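Local coordinates for aspartate carbamoyltransferase (Leishmania major, PDB 7K46), which probably catalyses the transfer of a carbamoyl group from carbamoyl phosphate to L-aspartate, an early step of de novo pyrimidine synthesis, at residues D98-R101 and T102-Y106; L112-K116 and E117-E121; T260-E263 and A264-S268; L295-D298 and I299-D302; L315-R318 and M319-F323. All blocks are in the same frame, centred on the assembly; numbering follows the deposited sequence. Where two conformers were deposited one is given.

Interaction 1 (D98-R101 and T102-Y106); sequences DTIR and TLDSY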
loop_
_atom_site.group_PDB
_atom_site.type_symbol
_atom_site.label_atom_id
_atom_site.label_comp_id
_atom_site.label_asym_id
_atom_site.label_seq_id
_atom_site.Cartn_x
_atom_site.Cartn_y
_atom_site.Cartn_z
ATOM N N ASP A 98 -19.953 -8.533 5.971
ATOM C CA ASP A 98 -20.104 -7.630 4.831
ATOM C C ASP A 98 -18.756 -7.179 4.299
ATOM O O ASP A 98 -18.597 -6.980 3.087
ATOM C CB ASP A 98 -20.951 -6.413 5.210
ATOM C CG ASP A 98 -22.437 -6.723 5.236
ATOM O OD1 ASP A 98 -22.816 -7.874 4.906
ATOM O OD2 ASP A 98 -23.225 -5.821 5.592
ATOM N N THR A 99 -17.770 -7.009 5.184
ATOM C CA THR A 99 -16.438 -6.638 4.721
ATOM C C THR A 99 -15.825 -7.748 3.878
ATOM O O THR A 99 -15.224 -7.478 2.829
ATOM C CB THR A 99 -15.544 -6.300 5.912
ATOM O OG1 THR A 99 -16.107 -5.182 6.614
ATOM C CG2 THR A 99 -14.132 -5.945 5.433
ATOM N N ILE A 100 -15.965 -9.002 4.327
ATOM C CA ILE A 100 -15.469 -10.142 3.555
ATOM C C ILE A 100 -16.117 -10.176 2.173
ATOM O O ILE A 100 -15.439 -10.372 1.157
ATOM C CB ILE A 100 -15.709 -11.454 4.329
ATOM C CG1 ILE A 100 -14.873 -11.468 5.621
ATOM C CG2 ILE A 100 -15.418 -12.688 3.450
ATOM C CD1 ILE A 100 -13.354 -11.434 5.387
ATOM N N ARG A 101 -17.444 -10.011 2.115
ATOM C CA ARG A 101 -18.126 -9.972 0.820
ATOM C C ARG A 101 -17.557 -8.874 -0.067
ATOM O O ARG A 101 -17.447 -9.038 -1.289
ATOM C CB ARG A 101 -19.628 -9.750 1.006
ATOM C CG ARG A 101 -20.312 -10.693 1.989
ATOM C CD ARG A 101 -21.379 -11.470 1.298
ATOM N NE ARG A 101 -22.307 -12.128 2.212
ATOM C CZ ARG A 101 -23.066 -13.148 1.848
ATOM N NH1 ARG A 101 -22.977 -13.666 0.633
ATOM N NH2 ARG A 101 -23.929 -13.662 2.720
ATOM N N THR A 102 -17.224 -7.729 0.529
ATOM C CA THR A 102 -16.624 -6.646 -0.240
ATOM C C THR A 102 -15.288 -7.083 -0.843
ATOM O O THR A 102 -15.032 -6.858 -2.032
ATOM C CB THR A 102 -16.470 -5.413 0.662
ATOM O OG1 THR A 102 -17.769 -5.014 1.135
ATOM C CG2 THR A 102 -15.848 -4.240 -0.103
ATOM N N LEU A 103 -14.444 -7.756 -0.051
ATOM C CA LEU A 103 -13.175 -8.261 -0.575
ATOM C C LEU A 103 -13.394 -9.284 -1.686
ATOM O O LEU A 103 -12.663 -9.293 -2.687
ATOM C CB LEU A 103 -12.343 -8.874 0.553
ATOM C CG LEU A 103 -11.398 -7.966 1.337
ATOM C CD1 LEU A 103 -12.148 -6.814 1.994
ATOM C CD2 LEU A 103 -10.613 -8.776 2.382
ATOM N N ASP A 104 -14.388 -10.167 -1.525
ATOM C CA ASP A 104 -14.651 -11.197 -2.531
ATOM C C ASP A 104 -15.133 -10.622 -3.851
ATOM O O ASP A 104 -15.140 -11.337 -4.864
ATOM C CB ASP A 104 -15.710 -12.192 -2.046
ATOM C CG ASP A 104 -15.142 -13.296 -1.191
ATOM O OD1 ASP A 104 -13.975 -13.702 -1.385
ATOM O OD2 ASP A 104 -15.887 -13.774 -0.314
ATOM N N SER A 105 -15.593 -9.371 -3.859
ATOM C CA SER A 105 -16.067 -8.799 -5.107
ATOM C C SER A 105 -14.931 -8.598 -6.106
ATOM O O SER A 105 -15.182 -8.532 -7.313
ATOM C CB SER A 105 -16.792 -7.482 -4.837
ATOM O OG SER A 105 -15.863 -6.462 -4.499
ATOM N N TYR A 106 -13.686 -8.518 -5.643
ATOM C CA TYR A 106 -12.596 -8.257 -6.569
ATOM C C TYR A 106 -11.352 -9.110 -6.331
ATOM O O TYR A 106 -10.411 -9.011 -7.126
ATOM C CB TYR A 106 -12.227 -6.754 -6.522
ATOM C CG TYR A 106 -11.656 -6.362 -5.191
ATOM C CD1 TYR A 106 -10.313 -6.603 -4.899
ATOM C CD2 TYR A 106 -12.459 -5.796 -4.201
ATOM C CE1 TYR A 106 -9.770 -6.284 -3.666
ATOM C CE2 TYR A 106 -11.924 -5.473 -2.948
ATOM C CZ TYR A 106 -10.575 -5.729 -2.693
ATOM O OH TYR A 106 -10.012 -5.427 -1.468
#

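Interaction 2 (L112-K116 and E117-E121); sequences LRHAK and EEALE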
loop_
_atom_site.group_PDB
_atom_site.type_symbol
_atom_site.label_atom_id
_atom_site.label_comp_id
_atom_site.label_asym_id
_atom_site.label_seq_id
_atom_site.Cartn_x
_atom_site.Cartn_y
_atom_site.Cartn_z
ATOM N N LEU A 112 -6.549 -13.136 6.444
ATOM C CA LEU A 112 -7.227 -12.588 7.617
ATOM C C LEU A 112 -6.353 -12.703 8.864
ATOM O O LEU A 112 -5.893 -13.800 9.218
ATOM C CB LEU A 112 -8.566 -13.292 7.873
ATOM C CG LEU A 112 -9.302 -12.777 9.121
ATOM C CD1 LEU A 112 -9.813 -11.340 8.897
ATOM C CD2 LEU A 112 -10.443 -13.707 9.530
ATOM N N ARG A 113 -6.155 -11.576 9.539
ATOM C CA ARG A 113 -5.495 -11.526 10.842
ATOM C C ARG A 113 -6.443 -10.855 11.830
ATOM O O ARG A 113 -6.701 -9.646 11.739
ATOM C CB ARG A 113 -4.168 -10.777 10.743
ATOM C CG ARG A 113 -3.478 -10.564 12.067
ATOM C CD ARG A 113 -2.618 -11.751 12.436
ATOM N NE ARG A 113 -1.886 -11.516 13.676
ATOM C CZ ARG A 113 -0.671 -11.988 13.932
ATOM N NH1 ARG A 113 -0.015 -12.728 13.048
ATOM N NH2 ARG A 113 -0.096 -11.701 15.102
ATOM N N HIS A 114 -6.968 -11.642 12.763
ATOM C CA HIS A 114 -7.911 -11.171 13.768
ATOM C C HIS A 114 -7.642 -11.961 15.038
ATOM O O HIS A 114 -7.379 -13.163 14.967
ATOM C CB HIS A 114 -9.357 -11.380 13.301
ATOM C CG HIS A 114 -10.375 -10.590 14.067
ATOM N ND1 HIS A 114 -10.665 -10.830 15.394
ATOM C CD2 HIS A 114 -11.198 -9.585 13.678
ATOM C CE1 HIS A 114 -11.609 -9.995 15.794
ATOM N NE2 HIS A 114 -11.947 -9.227 14.773
ATOM N N ALA A 115 -7.694 -11.293 16.193
ATOM C CA ALA A 115 -7.386 -11.992 17.439
ATOM C C ALA A 115 -8.424 -13.060 17.780
ATOM O O ALA A 115 -8.096 -14.042 18.458
ATOM C CB ALA A 115 -7.261 -10.998 18.596
ATOM N N LYS A 116 -9.669 -12.896 17.333
ATOM C CA LYS A 116 -10.755 -13.782 17.753
ATOM C C LYS A 116 -10.923 -14.940 16.776
ATOM O O LYS A 116 -11.072 -14.725 15.572
ATOM C CB LYS A 116 -12.070 -13.009 17.856
ATOM C CG LYS A 116 -12.047 -11.861 18.853
ATOM C CD LYS A 116 -11.795 -12.366 20.261
ATOM C CE LYS A 116 -12.019 -11.272 21.296
ATOM N NZ LYS A 116 -11.826 -11.782 22.687
ATOM N N GLU A 117 -10.932 -16.173 17.299
ATOM C CA GLU A 117 -11.196 -17.314 16.426
ATOM C C GLU A 117 -12.582 -17.216 15.792
ATOM O O GLU A 117 -12.782 -17.686 14.663
ATOM C CB GLU A 117 -11.033 -18.628 17.202
ATOM C CG GLU A 117 -11.998 -18.797 18.352
ATOM C CD GLU A 117 -11.645 -19.966 19.268
ATOM O OE1 GLU A 117 -11.065 -20.968 18.795
ATOM O OE2 GLU A 117 -11.953 -19.871 20.473
ATOM N N GLU A 118 -13.533 -16.569 16.483
ATOM C CA GLU A 118 -14.866 -16.333 15.926
ATOM C C GLU A 118 -14.804 -15.580 14.602
ATOM O O GLU A 118 -15.634 -15.804 13.711
ATOM C CB GLU A 118 -15.719 -15.541 16.919
ATOM C CG GLU A 118 -16.072 -16.283 18.193
ATOM C CD GLU A 118 -14.975 -16.246 19.246
ATOM O OE1 GLU A 118 -13.848 -15.798 18.945
ATOM O OE2 GLU A 118 -15.252 -16.672 20.389
ATOM N N ALA A 119 -13.846 -14.662 14.463
ATOM C CA ALA A 119 -13.761 -13.876 13.233
ATOM C C ALA A 119 -13.474 -14.760 12.026
ATOM O O ALA A 119 -14.060 -14.568 10.950
ATOM C CB ALA A 119 -12.687 -12.803 13.371
ATOM N N LEU A 120 -12.568 -15.731 12.175
ATOM C CA LEU A 120 -12.279 -16.624 11.058
ATOM C C LEU A 120 -13.509 -17.452 10.699
ATOM O O LEU A 120 -13.777 -17.683 9.510
ATOM C CB LEU A 120 -11.089 -17.525 11.394
ATOM C CG LEU A 120 -10.587 -18.466 10.301
ATOM C CD1 LEU A 120 -10.158 -17.698 9.041
ATOM C CD2 LEU A 120 -9.426 -19.308 10.833
ATOM N N GLU A 121 -14.248 -17.921 11.717
ATOM C CA GLU A 121 -15.507 -18.637 11.494
ATOM C C GLU A 121 -16.462 -17.794 10.661
ATOM O O GLU A 121 -16.982 -18.232 9.625
ATOM C CB GLU A 121 -16.189 -18.974 12.830
ATOM C CG GLU A 121 -15.391 -19.735 13.875
ATOM C CD GLU A 121 -16.092 -19.740 15.240
ATOM O OE1 GLU A 121 -17.279 -19.348 15.307
ATOM O OE2 GLU A 121 -15.457 -20.121 16.245
#

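Interaction 3 (T260-E263 and A264-S268); sequences TAFE and ASKAS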
loop_
_atom_site.group_PDB
_atom_site.type_symbol
_atom_site.label_atom_id
_atom_site.label_comp_id
_atom_site.label_asym_id
_atom_site.label_seq_id
_atom_site.Cartn_x
_atom_site.Cartn_y
_atom_site.Cartn_z
ATOM N N THR A 260 5.544 -12.719 40.525
ATOM C CA THR A 260 6.552 -11.993 41.293
ATOM C C THR A 260 7.983 -12.383 40.924
ATOM O O THR A 260 8.913 -11.691 41.347
ATOM C CB THR A 260 6.337 -12.182 42.809
ATOM O OG1 THR A 260 6.190 -13.571 43.120
ATOM C CG2 THR A 260 5.096 -11.421 43.295
ATOM N N ALA A 261 8.186 -13.450 40.144
ATOM C CA ALA A 261 9.516 -13.860 39.707
ATOM C C ALA A 261 9.727 -13.626 38.212
ATOM O O ALA A 261 10.554 -14.293 37.583
ATOM C CB ALA A 261 9.773 -15.327 40.045
ATOM N N PHE A 262 8.989 -12.675 37.634
ATOM C CA PHE A 262 9.090 -12.411 36.201
ATOM C C PHE A 262 10.520 -12.051 35.794
ATOM O O PHE A 262 11.136 -12.732 34.966
ATOM C CB PHE A 262 8.120 -11.292 35.810
ATOM C CG PHE A 262 8.290 -10.818 34.391
ATOM C CD1 PHE A 262 7.814 -11.577 33.331
ATOM C CD2 PHE A 262 8.932 -9.617 34.118
ATOM C CE1 PHE A 262 7.970 -11.148 32.016
ATOM C CE2 PHE A 262 9.101 -9.183 32.808
ATOM C CZ PHE A 262 8.616 -9.950 31.755
ATOM N N GLU A 263 11.064 -10.971 36.365
ATOM C CA GLU A 263 12.413 -10.554 35.987
ATOM C C GLU A 263 13.448 -11.594 36.403
ATOM O O GLU A 263 14.402 -11.858 35.663
ATOM C CB GLU A 263 12.745 -9.197 36.609
ATOM C CG GLU A 263 11.782 -8.076 36.253
ATOM C CD GLU A 263 11.911 -7.597 34.808
ATOM O OE1 GLU A 263 12.793 -8.084 34.062
ATOM O OE2 GLU A 263 11.119 -6.713 34.419
ATOM N N ALA A 264 13.268 -12.202 37.579
ATOM C CA ALA A 264 14.239 -13.164 38.090
ATOM C C ALA A 264 14.313 -14.428 37.238
ATOM O O ALA A 264 15.388 -15.028 37.127
ATOM C CB ALA A 264 13.905 -13.527 39.538
ATOM N N SER A 265 13.203 -14.853 36.629
ATOM C CA SER A 265 13.197 -16.073 35.831
ATOM C C SER A 265 13.841 -15.902 34.462
ATOM O O SER A 265 14.088 -16.904 33.786
ATOM C CB SER A 265 11.763 -16.573 35.653
ATOM O OG SER A 265 11.102 -16.611 36.901
ATOM N N LYS A 266 14.117 -14.668 34.035
ATOM C CA LYS A 266 14.679 -14.456 32.703
ATOM C C LYS A 266 16.028 -15.151 32.544
ATOM O O LYS A 266 16.333 -15.691 31.474
ATOM C CB LYS A 266 14.815 -12.958 32.422
ATOM C CG LYS A 266 13.489 -12.269 32.103
ATOM C CD LYS A 266 13.684 -10.787 31.830
ATOM C CE LYS A 266 12.359 -10.100 31.492
ATOM N NZ LYS A 266 12.515 -8.610 31.457
ATOM N N ALA A 267 16.847 -15.153 33.597
ATOM C CA ALA A 267 18.187 -15.721 33.486
ATOM C C ALA A 267 18.153 -17.214 33.176
ATOM O O ALA A 267 19.035 -17.716 32.474
ATOM C CB ALA A 267 18.978 -15.460 34.769
ATOM N N SER A 268 17.145 -17.937 33.668
ATOM C CA SER A 268 17.097 -19.377 33.443
ATOM C C SER A 268 16.622 -19.744 32.041
ATOM O O SER A 268 16.821 -20.889 31.620
ATOM C CB SER A 268 16.208 -20.055 34.493
ATOM O OG SER A 268 14.929 -19.455 34.572
HETATM O O HOH W 1 16.907 -12.874 35.547
#

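Interaction 4 (L295-D298 and I299-D302); sequences LSTD and IDDD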
loop_
_atom_site.group_PDB
_atom_site.type_symbol
_atom_site.label_atom_id
_atom_site.label_comp_id
_atom_site.label_asym_id
_atom_site.label_seq_id
_atom_site.Cartn_x
_atom_site.Cartn_y
_atom_site.Cartn_z
ATOM N N LEU A 295 16.891 -13.549 23.875
ATOM C CA LEU A 295 17.805 -14.072 22.871
ATOM C C LEU A 295 18.853 -12.992 22.636
ATOM O O LEU A 295 18.550 -11.967 22.021
ATOM C CB LEU A 295 17.035 -14.410 21.593
ATOM C CG LEU A 295 17.689 -14.989 20.354
ATOM C CD1 LEU A 295 18.444 -16.237 20.700
ATOM C CD2 LEU A 295 16.579 -15.293 19.347
ATOM N N SER A 296 20.065 -13.201 23.146
ATOM C CA SER A 296 21.069 -12.141 23.102
ATOM C C SER A 296 21.552 -11.873 21.679
ATOM O O SER A 296 21.642 -12.778 20.843
ATOM C CB SER A 296 22.267 -12.489 23.986
ATOM O OG SER A 296 23.274 -11.499 23.866
ATOM N N THR A 297 21.874 -10.604 21.407
ATOM C CA THR A 297 22.531 -10.289 20.143
ATOM C C THR A 297 23.929 -10.888 20.054
ATOM O O THR A 297 24.498 -10.919 18.956
ATOM C CB THR A 297 22.629 -8.779 19.940
ATOM O OG1 THR A 297 23.384 -8.214 21.013
ATOM C CG2 THR A 297 21.249 -8.146 19.902
ATOM N N ASP A 298 24.498 -11.373 21.164
ATOM C CA ASP A 298 25.863 -11.883 21.091
ATOM C C ASP A 298 25.955 -13.267 20.451
ATOM O O ASP A 298 27.069 -13.789 20.321
ATOM C CB ASP A 298 26.537 -11.847 22.480
ATOM C CG ASP A 298 26.024 -12.911 23.456
ATOM O OD1 ASP A 298 25.172 -13.748 23.102
ATOM O OD2 ASP A 298 26.513 -12.905 24.613
ATOM N N ILE A 299 24.838 -13.862 20.020
ATOM C CA ILE A 299 24.865 -15.045 19.159
ATOM C C ILE A 299 24.315 -14.757 17.763
ATOM O O ILE A 299 24.147 -15.686 16.973
ATOM C CB ILE A 299 24.121 -16.244 19.777
ATOM C CG1 ILE A 299 22.643 -15.922 20.027
ATOM C CG2 ILE A 299 24.802 -16.730 21.038
ATOM C CD1 ILE A 299 21.796 -17.167 20.192
ATOM N N ASP A 300 24.051 -13.493 17.425
ATOM C CA ASP A 300 23.414 -13.201 16.141
ATOM C C ASP A 300 24.277 -13.588 14.943
ATOM O O ASP A 300 23.734 -13.779 13.848
ATOM C CB ASP A 300 23.055 -11.716 16.046
ATOM C CG ASP A 300 21.830 -11.356 16.866
ATOM O OD1 ASP A 300 21.203 -12.273 17.442
ATOM O OD2 ASP A 300 21.499 -10.151 16.934
ATOM N N ASP A 301 25.599 -13.684 15.109
ATOM C CA ASP A 301 26.491 -14.081 14.023
ATOM C C ASP A 301 26.903 -15.545 14.103
ATOM O O ASP A 301 27.698 -15.995 13.273
ATOM C CB ASP A 301 27.754 -13.210 14.014
ATOM C CG ASP A 301 27.460 -11.758 13.711
ATOM O OD1 ASP A 301 26.529 -11.489 12.918
ATOM O OD2 ASP A 301 28.156 -10.890 14.280
ATOM N N ASP A 302 26.426 -16.272 15.100
ATOM C CA ASP A 302 26.726 -17.695 15.211
ATOM C C ASP A 302 26.028 -18.454 14.087
ATOM O O ASP A 302 24.841 -18.210 13.830
ATOM C CB ASP A 302 26.270 -18.215 16.578
ATOM C CG ASP A 302 26.774 -19.623 16.879
ATOM O OD1 ASP A 302 26.367 -20.559 16.170
ATOM O OD2 ASP A 302 27.575 -19.792 17.830
HETATM O O HOH W 2 27.358 -13.492 17.212
#

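Interaction 5 (L315-R318 and M319-F323); sequences LFMR and MAILF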
loop_
_atom_site.group_PDB
_atom_site.type_symbol
_atom_site.label_atom_id
_atom_site.label_comp_id
_atom_site.label_asym_id
_atom_site.label_seq_id
_atom_site.Cartn_x
_atom_site.Cartn_y
_atom_site.Cartn_z
ATOM N N LEU A 315 8.916 -16.752 3.812
ATOM C CA LEU A 315 8.584 -16.271 2.471
ATOM C C LEU A 315 8.320 -17.435 1.516
ATOM O O LEU A 315 7.306 -17.463 0.813
ATOM C CB LEU A 315 9.714 -15.384 1.933
ATOM C CG LEU A 315 9.614 -15.021 0.442
ATOM C CD1 LEU A 315 8.452 -14.053 0.175
ATOM C CD2 LEU A 315 10.934 -14.419 -0.059
ATOM N N PHE A 316 9.218 -18.416 1.482
ATOM C CA PHE A 316 9.064 -19.467 0.481
ATOM C C PHE A 316 7.959 -20.463 0.835
ATOM O O PHE A 316 7.285 -20.989 -0.069
ATOM C CB PHE A 316 10.416 -20.140 0.255
ATOM C CG PHE A 316 11.408 -19.224 -0.414
ATOM C CD1 PHE A 316 11.147 -18.728 -1.681
ATOM C CD2 PHE A 316 12.564 -18.820 0.237
ATOM C CE1 PHE A 316 12.031 -17.859 -2.302
ATOM C CE2 PHE A 316 13.450 -17.957 -0.372
ATOM C CZ PHE A 316 13.178 -17.474 -1.651
ATOM N N MET A 317 7.713 -20.704 2.122
ATOM C CA MET A 317 6.560 -21.526 2.484
ATOM C C MET A 317 5.262 -20.846 2.071
ATOM O O MET A 317 4.339 -21.495 1.563
ATOM C CB MET A 317 6.567 -21.817 3.989
ATOM C CG MET A 317 5.324 -22.596 4.495
ATOM S SD MET A 317 5.046 -24.181 3.661
ATOM C CE MET A 317 6.432 -25.196 4.231
ATOM N N ARG A 318 5.172 -19.532 2.263
ATOM C CA ARG A 318 3.943 -18.850 1.884
ATOM C C ARG A 318 3.775 -18.797 0.369
ATOM O O ARG A 318 2.647 -18.877 -0.126
ATOM C CB ARG A 318 3.919 -17.456 2.507
ATOM C CG ARG A 318 3.687 -17.527 4.016
ATOM C CD ARG A 318 3.787 -16.160 4.700
ATOM N NE ARG A 318 3.483 -16.319 6.119
ATOM C CZ ARG A 318 4.349 -16.147 7.110
ATOM N NH1 ARG A 318 5.579 -15.708 6.886
ATOM N NH2 ARG A 318 3.970 -16.423 8.357
ATOM N N MET A 319 4.876 -18.717 -0.383
ATOM C CA MET A 319 4.789 -18.841 -1.838
ATOM C C MET A 319 4.299 -20.230 -2.246
ATOM O O MET A 319 3.433 -20.367 -3.119
ATOM C CB MET A 319 6.158 -18.557 -2.468
ATOM C CG MET A 319 6.606 -17.091 -2.383
ATOM S SD MET A 319 8.265 -16.790 -3.072
ATOM C CE MET A 319 8.007 -17.116 -4.821
ATOM N N ALA A 320 4.864 -21.277 -1.639
ATOM C CA ALA A 320 4.421 -22.636 -1.945
ATOM C C ALA A 320 2.929 -22.788 -1.686
ATOM O O ALA A 320 2.209 -23.397 -2.483
ATOM C CB ALA A 320 5.204 -23.649 -1.105
ATOM N N ILE A 321 2.451 -22.221 -0.581
ATOM C CA ILE A 321 1.037 -22.330 -0.227
ATOM C C ILE A 321 0.173 -21.553 -1.211
ATOM O O ILE A 321 -0.794 -22.092 -1.767
ATOM C CB ILE A 321 0.814 -21.861 1.223
ATOM C CG1 ILE A 321 1.451 -22.867 2.206
ATOM C CG2 ILE A 321 -0.694 -21.721 1.521
ATOM C CD1 ILE A 321 1.541 -22.362 3.635
ATOM N N LEU A 322 0.494 -20.274 -1.439
ATOM C CA LEU A 322 -0.333 -19.464 -2.337
ATOM C C LEU A 322 -0.352 -20.051 -3.741
ATOM O O LEU A 322 -1.404 -20.096 -4.390
ATOM C CB LEU A 322 0.175 -18.019 -2.381
ATOM C CG LEU A 322 0.060 -17.202 -1.093
ATOM C CD1 LEU A 322 0.894 -15.925 -1.197
ATOM C CD2 LEU A 322 -1.404 -16.870 -0.781
ATOM N N PHE A 323 0.810 -20.496 -4.228
ATOM C CA PHE A 323 0.893 -21.127 -5.543
ATOM C C PHE A 323 -0.017 -22.346 -5.632
ATOM O O PHE A 323 -0.693 -22.566 -6.646
ATOM C CB PHE A 323 2.349 -21.524 -5.803
ATOM C CG PHE A 323 2.588 -22.201 -7.120
ATOM C CD1 PHE A 323 2.808 -21.454 -8.272
ATOM C CD2 PHE A 323 2.656 -23.591 -7.200
ATOM C CE1 PHE A 323 3.057 -22.085 -9.486
ATOM C CE2 PHE A 323 2.904 -24.223 -8.409
ATOM C CZ PHE A 323 3.100 -23.472 -9.554
#

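Interaction 1 (D98-R101 and T102-Y106)
T102 grips the carbonyl of D98, one turn back, twice. Its backbone N donates at 3.0 Å to D98 O, and its OG1, held beside that N by the first torsion (chi1 -60°), donates to D98 O at 2.9 Å. The two donors reach the oxygen from opposite faces of the carbonyl plane. The regular i to i+4 ladder continues with L103 N to T99 O at 3.0 Å and D104 N to I100 O at 2.9 Å, then weakens at S105. There S105 OG turns back and donates to T102 O at 2.6 Å, in the carbonyl plane.

Side-chain contacts are slighter. I100 CG2 is a van der Waals neighbour of D104 OD2 at 3.9 Å, while the D104 carboxylate is held by H129 and the backbone N of T128.

Two polar side chains also reach the second subunit: R291 of that subunit forms a salt bridge with D98, and its R64 hydrogen-bonds T102 OG1. This is a helix with a threonine hydroxyl folded onto its own backbone, lying against strands 53-58 and 109-113 at a subunit interface of the trimer.

Interaction 2 (L112-K116 and E117-E121)
L112, the strand residue that opens the contact, sends CD2 across to the helix, where it meets L120 CA at 3.8 Å and L120 CD1 at 4.0 Å. Both leucines also touch I131, so the pair belongs to the apolar layer between sheet and helix.

H114 comes next, and its ring is held in two ways. A119 CB sits over one face, 3.4 Å from the ring centroid and 18° off the normal, a CH-pi contact. At the edge, K116 N donates to H114 ND1 at 3.0 Å, almost exactly in the ring plane, with an N-H...N angle of 167°. One bond fixes the rotation of the ring and the methyl bears on its face; F59 meets the ring as well.

The turn carrying these residues joins strand to helix in the beta-alpha-beta unit of strand 109-113, helix 117-126 and strand 131-133, at the C-terminal end of a parallel strand, where alpha/beta folds commonly place their binding sites. A 1,2-ethanediol, probably from the crystallisation liquor, lies about 4 Å from the H114 side chain.

K116 closes the turn by its backbone: K116 O accepts from A119 N at 3.0 Å, with the donor well above the carbonyl plane. Its CB rests against E118 OE1 at 3.5 Å, whereas K116 NZ stays 5.8 Å from E118 OE1, near enough that the opposite charges may attract weakly, though they do not touch.

Interaction 3 (T260-E263 and A264-S268)
E263 and K266 are joined by a salt bridge on this helical turn. The two side chains run side by side, and K266 NZ reaches E263 OE1 at 2.7 Å, meeting the oxygen on its syn side, 30° out of the carboxylate plane. K266 is straight beyond CG while E263 bends at its second torsion (chi2 -72°), which brings the carboxylate back to the ammonium group. D293 offers K266 NZ a second, long and weak ion pair.

The closer packing lies at F262 and S265. The aliphatic end of the lysine presses on the phenylalanine, with K266 CE 3.6 Å from F262 CE2, and E263 OE2 lies at the edge of the same ring, in its plane. S265 N donates to A261 O at 2.9 Å; S265 OG also turns to A261 O, though its apparent length is doubtful because the serine has two conformers.

Elsewhere the backbone is looser. The bond from K266 N to E263 O stretches to 3.3 Å, and at the exposed backbone of E263, A264 and A267 a water does what the peptide does not. It donates to E263 O at 2.7 Å and accepts from A267 N at 3.0 Å, standing in the place of a direct i to i+4 bond. The features are those of a hydrated, kinked surface helix, with an i to i+3 salt bridge along one side.

Interaction 4 (L295-D298 and I299-D302)
D300 lays one face of its carboxylate against T297: T297 CA and T297 O both stand over it, the oxygen 3.4 Å from D300 CG, and D300 OD2 comes within 3.5 Å of T297 CB. S296 O is on that same face. The oxygens themselves are held from elsewhere, OD2 by a salt bridge from R291 and OD1 by the hydroxyl of Y307, while R101 of the third subunit packs on the residue. D298 OD1 accepts from K273 N and lies 3.6 Å from I299 CG2.

Behind these groups the chain is tightly wound. Residues 296-302, part of the loop between strand 284-286 and helix 309-326, begin with an ST turn, in which S296 OG accepts from D298 N at 3.0 Å, pass through a 3-10 turn bonded from D300 N to T297 O at 3.0 Å, and continue into a type I beta turn from I299 to D302.

The buried side belongs to I299, whose CD1 meets L295 CD1 at 3.5 Å, the two side chains crossing at about a right angle, though L295 has two conformers and this distance is therefore less certain. CG1 of I299 sits between its own backbone N and carbonyl carbon (chi1 60°), and from there it lies against S296 O at 3.4 Å.

Interaction 5 (L315-R318 and M319-F323)
M319 and F316 run side by side and point the same way, three residues apart on one helix. The sulfur M319 SD lies 3.7 Å from F316 CD1 and 4.8 Å from the ring centroid. At 60° from the ring normal it is an oblique Met-aromatic contact, neither flat over the ring nor in its plane. The methionine gets there by starting out beside its backbone N (chi1 -70°) and staying extended through its second torsion, and only the terminal CE bends off. L315 meets the same sulfur at another angle, its CG 4.2 Å from M319 SD as the two side chains cross obliquely, and its CD2 rests over one face of the F316 ring toward the rim.

M317 and I321 make a second, separate pair, one turn apart. M317 folds at both its second and third torsions, so that CG and SD each come 3.9 Å from I321 CD1. Under both clusters the i to i+4 ladder is regular, as in the bond from L322 N to R318 O at 2.9 Å.

The clusters face different neighbouring helices. F316 and A320 face helix 23-41, M319 and L322 lie on helix 63-74, M317 and I321 pack on helix 142-156, and the extended R318 hydrogen-bonds T143 through its guanidinium. Y106 of the third subunit touches helix 309-326 at L315.

How the interactions relate
Interactions 1 and 2 follow one another in the carbamoyl-phosphate-binding region, their centres 16 Å apart and their nearest atoms about 5 Å. Interactions 3 and 4 belong to the aspartate-binding region, with centres 20 Å apart. Interaction 5 belongs by sequence to that same region, yet its helix packs on helices 23-41, 63-74 and 142-156, and its nearest atoms come about 7 Å from interaction 2. Within one chain interactions 1 and 4 are 44 Å apart, centre to centre, but the trimer brings them together: R291, which binds D300, also pairs with D98 of a neighbouring copy. Active sites in this family lie at such subunit interfaces, so interaction 1 is probably not far from one.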